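Local coordinates for protein transcriptional regulator KdgR (Pseudomonas aeruginosa, PDB 5Y6I) that probably acts as a DNA-binding transcription factor of the IclR family, with a helix-turn-helix domain joined to a GAF-like C-terminal domain, at residues A30-S33 against P34-L38; A49-V52 against H53-Q57; S149-G152 against L153-A157. All coordinates share one frame; numbering follows the deposited sequence.

Contact 1 (A30-S33 against P34-L38); sequences AELS and PATSL
Leu32 and Thr36 meet across the bend that follows helix 18-31. The contact is local, between side chains four residues apart. Leu32 runs at a slant to Thr36. With CG beside the backbone N (chi1 -72°), the leucine presents CB and CD1 to Thr36. Its CD1 methyl comes nearest, 3.3 Å from Thr36 OG1. Nearer the backbone, Leu32 CB is 3.9 Å from Thr36 CB. The contact is thus van der Waals packing, with one methyl and the methylene of the leucine laid against the branch point of the threonine.

Thr36 has a polar tie of its own. Its OG1 is turned opposite the backbone N (chi1 -175°), which brings the hydroxyl toward the next peptide. There OG1 donates to Ser37 O over 3.1 Å. It approaches in the carbonyl plane, on a lone pair of the acceptor. The bond favours this rotation of the threonine, and the same OG1 also touches Leu32 CD1.

The bend itself is an inverse gamma turn centred on Leu32. It is closed by a weak bond from Ser33 N to Glu31 O, 3.1 Å long. Leu32 O then comes within 3.2 Å of Pro34 N, which has no hydrogen to give. The modelled Ser33 side chain runs into the Pro34 ring, and its conformation is doubtful.

Ser37 is the N-cap of helix 38-45, and its OG makes a weak bond to Arg40 N. The bend joins helix 18-31 to helix 38-45 of the helix-turn-helix domain. Leu32 packs on Arg40, Leu41 and His44 of helix 38-45, whereas Thr36 bonds through its backbone to Tyr74 of strand 74-76.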
loop_
_atom_site.group_PDB
_atom_site.type_symbol
_atom_site.label_atom_id
_atom_site.label_comp_id
_atom_site.label_asym_id
_atom_site.label_seq_id
_atom_site.Cartn_x
_atom_site.Cartn_y
_atom_site.Cartn_z
ATOM N N ALA A 30 7.023 -13.150 9.502
ATOM C CA ALA A 30 6.443 -11.818 9.324
ATOM C C ALA A 30 5.523 -11.449 10.484
ATOM O O ALA A 30 5.512 -10.303 10.947
ATOM C CB ALA A 30 5.676 -11.760 8.006
ATOM N N GLU A 31 4.725 -12.410 10.905
ATOM C CA GLU A 31 3.811 -12.218 12.002
ATOM C C GLU A 31 4.553 -11.944 13.285
ATOM O O GLU A 31 4.030 -11.317 14.176
ATOM C CB GLU A 31 2.947 -13.457 12.184
ATOM C CG GLU A 31 1.623 -13.399 11.464
ATOM C CD GLU A 31 0.784 -14.632 11.677
ATOM O OE1 GLU A 31 0.625 -15.405 10.726
ATOM O OE2 GLU A 31 0.261 -14.823 12.790
ATOM N N LEU A 32 5.795 -12.384 13.378
ATOM C CA LEU A 32 6.547 -12.183 14.593
ATOM C C LEU A 32 7.379 -10.937 14.595
ATOM O O LEU A 32 8.574 -10.968 14.713
ATOM C CB LEU A 32 7.352 -13.419 14.979
ATOM C CG LEU A 32 6.508 -14.590 15.500
ATOM C CD1 LEU A 32 7.333 -15.830 15.715
ATOM C CD2 LEU A 32 5.766 -14.266 16.773
ATOM N N SER A 33 6.688 -9.826 14.472
ATOM C CA SER A 33 7.272 -8.524 14.535
ATOM C C SER A 33 8.507 -8.451 13.681
ATOM O O SER A 33 8.498 -8.885 12.550
ATOM C CB SER A 33 7.573 -8.188 15.990
ATOM O OG SER A 33 7.534 -6.804 16.189
ATOM N N PRO A 34 9.568 -7.913 14.247
ATOM C CA PRO A 34 10.818 -7.666 13.561
ATOM C C PRO A 34 11.879 -8.688 13.784
ATOM O O PRO A 34 12.714 -8.878 12.924
ATOM C CB PRO A 34 11.246 -6.378 14.242
ATOM C CG PRO A 34 10.695 -6.486 15.611
ATOM C CD PRO A 34 9.408 -7.225 15.488
ATOM N N ALA A 35 11.860 -9.350 14.922
ATOM C CA ALA A 35 12.923 -10.319 15.164
ATOM C C ALA A 35 12.372 -11.428 16.045
ATOM O O ALA A 35 11.573 -11.156 16.945
ATOM C CB ALA A 35 14.131 -9.659 15.843
ATOM N N THR A 36 12.797 -12.671 15.806
ATOM C CA THR A 36 12.248 -13.775 16.580
ATOM C C THR A 36 13.319 -14.828 16.864
ATOM O O THR A 36 14.280 -14.993 16.106
ATOM C CB THR A 36 11.002 -14.390 15.868
ATOM O OG1 THR A 36 10.421 -15.401 16.706
ATOM C CG2 THR A 36 11.327 -14.976 14.494
ATOM N N SER A 37 13.157 -15.521 17.989
ATOM C CA SER A 37 13.974 -16.690 18.301
ATOM C C SER A 37 13.317 -17.955 17.748
ATOM O O SER A 37 12.168 -17.940 17.317
ATOM C CB SER A 37 14.191 -16.830 19.808
ATOM O OG SER A 37 13.092 -17.498 20.408
ATOM N N LEU A 38 14.068 -19.065 17.769
ATOM C CA LEU A 38 13.565 -20.309 17.186
ATOM C C LEU A 38 12.354 -20.825 17.952
ATOM O O LEU A 38 11.318 -21.136 17.352
ATOM C CB LEU A 38 14.665 -21.373 17.147
ATOM C CG LEU A 38 14.142 -22.758 16.740
ATOM C CD1 LEU A 38 13.845 -22.745 15.251
ATOM C CD2 LEU A 38 15.151 -23.861 17.065
#

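Contact 2 (A49-V52 against H53-Q57); sequences ASKV and HRYLQ
Lys51 and Tyr55, and beside them Val52 and Leu56, make local contacts one turn apart along helix 49-61, the third helix of the helix-turn-helix domain. Four backbone bonds hold the two turns together. His53 N donates to Ala49 O, Arg54 N to Ser50 O, Tyr55 N to Lys51 O and Leu56 N to Val52 O.

The Lys51 chain crosses the Tyr55 side chain at an angle. Lys51 CG is 3.7 Å from Tyr55 CE1. Lys51 O lies at the edge of the ring and in its plane, 3.2 Å from Tyr55 CD1. Tyr55 CG is placed beside its own backbone N (chi1 -75°), which turns the ring back toward the preceding turn. Outside the two segments the ring packs on Val21 and Ile25 of helix 18-31.

Val52 and Leu56 point the same way, side by side. Val52 CG1 lies 4.1 Å from Leu56 CD1. Both are buried, with Val52 on Ala42 and Leu56 on Leu41 of helix 38-45. Arg54 is exposed, and Lys51 CA lies over one face of its guanidinium.

This amphipathic pattern fits the third helix of a winged helix-turn-helix domain, which in relatives usually enters the DNA major groove.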
loop_
_atom_site.group_PDB
_atom_site.type_symbol
_atom_site.label_atom_id
_atom_site.label_comp_id
_atom_site.label_asym_id
_atom_site.label_seq_id
_atom_site.Cartn_x
_atom_site.Cartn_y
_atom_site.Cartn_z
ATOM N N ALA A 49 10.884 -27.728 16.786
ATOM C CA ALA A 49 11.931 -26.725 16.596
ATOM C C ALA A 49 12.943 -27.165 15.557
ATOM O O ALA A 49 13.462 -26.326 14.812
ATOM C CB ALA A 49 12.650 -26.426 17.908
ATOM N N SER A 50 13.213 -28.470 15.470
ATOM C CA SER A 50 14.246 -28.961 14.561
ATOM C C SER A 50 13.842 -28.777 13.101
ATOM O O SER A 50 14.637 -28.292 12.285
ATOM C CB SER A 50 14.576 -30.425 14.876
ATOM O OG SER A 50 13.418 -31.196 15.174
ATOM N N LYS A 51 12.602 -29.130 12.746
ATOM C CA LYS A 51 12.164 -28.883 11.376
ATOM C C LYS A 51 12.154 -27.391 11.054
ATOM O O LYS A 51 12.493 -27.000 9.931
ATOM C CB LYS A 51 10.785 -29.512 11.131
ATOM C CG LYS A 51 10.012 -28.939 9.957
ATOM C CD LYS A 51 8.807 -29.819 9.568
ATOM C CE LYS A 51 7.536 -29.404 10.308
ATOM N NZ LYS A 51 6.382 -30.359 10.233
ATOM N N VAL A 52 11.806 -26.534 12.019
ATOM C CA VAL A 52 11.831 -25.097 11.732
ATOM C C VAL A 52 13.255 -24.659 11.439
ATOM O O VAL A 52 13.526 -23.993 10.429
ATOM C CB VAL A 52 11.198 -24.279 12.879
ATOM C CG1 VAL A 52 11.271 -22.764 12.586
ATOM C CG2 VAL A 52 9.753 -24.687 13.074
ATOM N N HIS A 53 14.197 -25.057 12.297
ATOM C CA HIS A 53 15.593 -24.703 12.049
ATOM C C HIS A 53 16.058 -25.165 10.673
ATOM O O HIS A 53 16.797 -24.440 10.000
ATOM C CB HIS A 53 16.514 -25.277 13.125
ATOM C CG HIS A 53 17.960 -25.150 12.772
ATOM N ND1 HIS A 53 18.695 -24.020 13.057
ATOM C CD2 HIS A 53 18.785 -25.975 12.089
ATOM C CE1 HIS A 53 19.920 -24.167 12.587
ATOM N NE2 HIS A 53 20.001 -25.346 11.998
ATOM N N ARG A 54 15.626 -26.347 10.227
ATOM C CA ARG A 54 16.056 -26.848 8.925
ATOM C C ARG A 54 15.553 -25.952 7.806
ATOM O O ARG A 54 16.328 -25.546 6.930
ATOM C CB ARG A 54 15.581 -28.290 8.718
ATOM C CG ARG A 54 16.534 -29.091 7.844
ATOM C CD ARG A 54 16.295 -30.586 7.934
ATOM N NE ARG A 54 15.948 -31.036 9.281
ATOM C CZ ARG A 54 14.849 -31.736 9.555
ATOM N NH1 ARG A 54 14.014 -32.046 8.568
ATOM N NH2 ARG A 54 14.587 -32.123 10.802
ATOM N N TYR A 55 14.254 -25.618 7.829
ATOM C CA TYR A 55 13.685 -24.782 6.773
ATOM C C TYR A 55 14.112 -23.330 6.908
ATOM O O TYR A 55 14.194 -22.623 5.898
ATOM C CB TYR A 55 12.158 -24.880 6.762
ATOM C CG TYR A 55 11.621 -26.166 6.177
ATOM C CD1 TYR A 55 11.426 -27.282 6.978
ATOM C CD2 TYR A 55 11.310 -26.261 4.824
ATOM C CE1 TYR A 55 10.944 -28.457 6.454
ATOM C CE2 TYR A 55 10.835 -27.437 4.287
ATOM C CZ TYR A 55 10.649 -28.534 5.111
ATOM O OH TYR A 55 10.162 -29.717 4.597
ATOM N N LEU A 56 14.375 -22.865 8.135
ATOM C CA LEU A 56 14.977 -21.544 8.311
ATOM C C LEU A 56 16.238 -21.412 7.462
ATOM O O LEU A 56 16.380 -20.460 6.685
ATOM C CB LEU A 56 15.284 -21.281 9.792
ATOM C CG LEU A 56 14.241 -20.460 10.569
ATOM C CD1 LEU A 56 14.570 -20.338 12.058
ATOM C CD2 LEU A 56 14.068 -19.055 9.961
ATOM N N GLN A 57 17.138 -22.398 7.557
ATOM C CA GLN A 57 18.372 -22.380 6.774
ATOM C C GLN A 57 18.092 -22.134 5.291
ATOM O O GLN A 57 18.723 -21.272 4.667
ATOM C CB GLN A 57 19.136 -23.691 6.972
ATOM C CG GLN A 57 19.510 -23.973 8.423
ATOM C CD GLN A 57 20.171 -22.791 9.099
ATOM O OE1 GLN A 57 19.564 -22.116 9.935
ATOM N NE2 GLN A 57 21.425 -22.535 8.744
#

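Contact 3 (S149-G152 against L153-A157)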
loop_
_atom_site.group_PDB
_atom_site.type_symbol
_atom_site.label_atom_id
_atom_site.label_comp_id
_atom_site.label_asym_id
_atom_site.label_seq_id
_atom_site.Cartn_x
_atom_site.Cartn_y
_atom_site.Cartn_z
ATOM N N SER A 149 -24.797 12.917 0.975
ATOM C CA SER A 149 -24.916 11.500 0.655
ATOM C C SER A 149 -24.248 10.644 1.727
ATOM O O SER A 149 -23.440 11.126 2.520
ATOM C CB SER A 149 -24.307 11.178 -0.720
ATOM O OG SER A 149 -22.950 11.562 -0.791
ATOM N N SER A 150 -24.593 9.354 1.743
ATOM C CA SER A 150 -23.995 8.438 2.711
ATOM C C SER A 150 -22.571 8.093 2.318
ATOM O O SER A 150 -21.714 7.872 3.179
ATOM C CB SER A 150 -24.833 7.167 2.813
ATOM O OG SER A 150 -25.035 6.601 1.526
ATOM N N THR A 151 -22.315 8.031 1.016
ATOM C CA THR A 151 -20.971 7.832 0.503
ATOM C C THR A 151 -20.057 8.993 0.884
ATOM O O THR A 151 -18.889 8.793 1.246
ATOM C CB THR A 151 -21.060 7.683 -1.012
ATOM O OG1 THR A 151 -22.086 6.730 -1.338
ATOM C CG2 THR A 151 -19.766 7.229 -1.583
ATOM N N GLY A 152 -20.574 10.220 0.807
ATOM C CA GLY A 152 -19.766 11.375 1.144
ATOM C C GLY A 152 -19.487 11.480 2.625
ATOM O O GLY A 152 -18.432 11.985 3.027
ATOM N N LEU A 153 -20.413 11.000 3.460
ATOM C CA LEU A 153 -20.200 11.093 4.903
ATOM C C LEU A 153 -19.137 10.108 5.379
ATOM O O LEU A 153 -18.325 10.445 6.248
ATOM C CB LEU A 153 -21.514 10.886 5.660
ATOM C CG LEU A 153 -22.590 11.955 5.435
ATOM C CD1 LEU A 153 -23.476 12.148 6.658
ATOM C CD2 LEU A 153 -21.963 13.271 5.063
ATOM N N VAL A 154 -19.116 8.891 4.828
ATOM C CA VAL A 154 -18.076 7.947 5.225
ATOM C C VAL A 154 -16.704 8.499 4.863
ATOM O O VAL A 154 -15.786 8.509 5.689
ATOM C CB VAL A 154 -18.303 6.563 4.598
ATOM C CG1 VAL A 154 -17.109 5.632 4.990
ATOM C CG2 VAL A 154 -19.641 5.978 5.040
ATOM N N PHE A 155 -16.549 8.993 3.634
ATOM C CA PHE A 155 -15.320 9.686 3.257
ATOM C C PHE A 155 -14.936 10.749 4.298
ATOM O O PHE A 155 -13.859 10.686 4.901
ATOM C CB PHE A 155 -15.483 10.302 1.857
ATOM C CG PHE A 155 -15.272 9.313 0.705
ATOM C CD1 PHE A 155 -14.123 8.547 0.622
ATOM C CD2 PHE A 155 -16.230 9.161 -0.294
ATOM C CE1 PHE A 155 -13.921 7.657 -0.433
ATOM C CE2 PHE A 155 -16.039 8.258 -1.354
ATOM C CZ PHE A 155 -14.876 7.512 -1.417
ATOM N N ALA A 156 -15.823 11.714 4.556
ATOM C CA ALA A 156 -15.517 12.732 5.556
ATOM C C ALA A 156 -15.178 12.112 6.900
ATOM O O ALA A 156 -14.368 12.666 7.658
ATOM C CB ALA A 156 -16.694 13.695 5.721
ATOM N N ALA A 157 -15.794 10.978 7.223
ATOM C CA ALA A 157 -15.529 10.380 8.523
ATOM C C ALA A 157 -14.108 9.840 8.603
ATOM O O ALA A 157 -13.489 9.895 9.670
ATOM C CB ALA A 157 -16.539 9.269 8.810
#
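Backbone hydrogen bonds tie Leu153 to Ser149 and the next three residues to the first turn of helix 150-158. Leu153 N donates to Ser149 O, bent to 141° at the hydrogen. Val154 N donates to Ser150 O, and Ala156 N to Gly152 O at 3.0 Å. The bond from Phe155 N to Thr151 O is weak. Ser149 is the N-cap. Its OG accepts from Gly152 N at 3.2 Å, and the same hydroxyl also bonds to Pro145 O.

Apolar contact is carried by Thr151 and Phe155, which lie side by side and point the same way. Thr151 OG1 lies beside the backbone N (chi1 -49°), which puts CG2 anti to that N and facing Phe155. This methyl, Thr151 CG2, comes within 3.9 Å of Phe155 CE2. Gly152 CA lies at the edge of the ring, near its plane.

All touching residues are buried, and most face the five-stranded sheet of the C-terminal domain. Thr151 and Val154 touch strands 209-217 and 223-232, and Ser150 OG bonds to Ser213 OG. Phe155 meets the ring of Trp117 from strand 111-118, while Leu153 packs on His199 of strand 199-202.

Contacts 1 and 2 belong to the helix-turn-helix domain; contact 3 lies in the C-terminal domain, its centre about 39 Å and 50 Å from theirs. The first two touch through Leu38, whose CD1 is 3.7 Å from Val52 CG1. Both mix buried and exposed residues, and both reach the second subunit. Contact 3 is buried throughout and touches no other chain. Contact 1 is a bend between helices, with an inverse gamma turn and a threonine hydroxyl bonded to the next residue's carbonyl. Contacts 2 and 3 are regular helix turns. Contact 2 divides into buried and exposed faces, whereas contact 3 starts at a serine cap and packs small and apolar groups on the sheet.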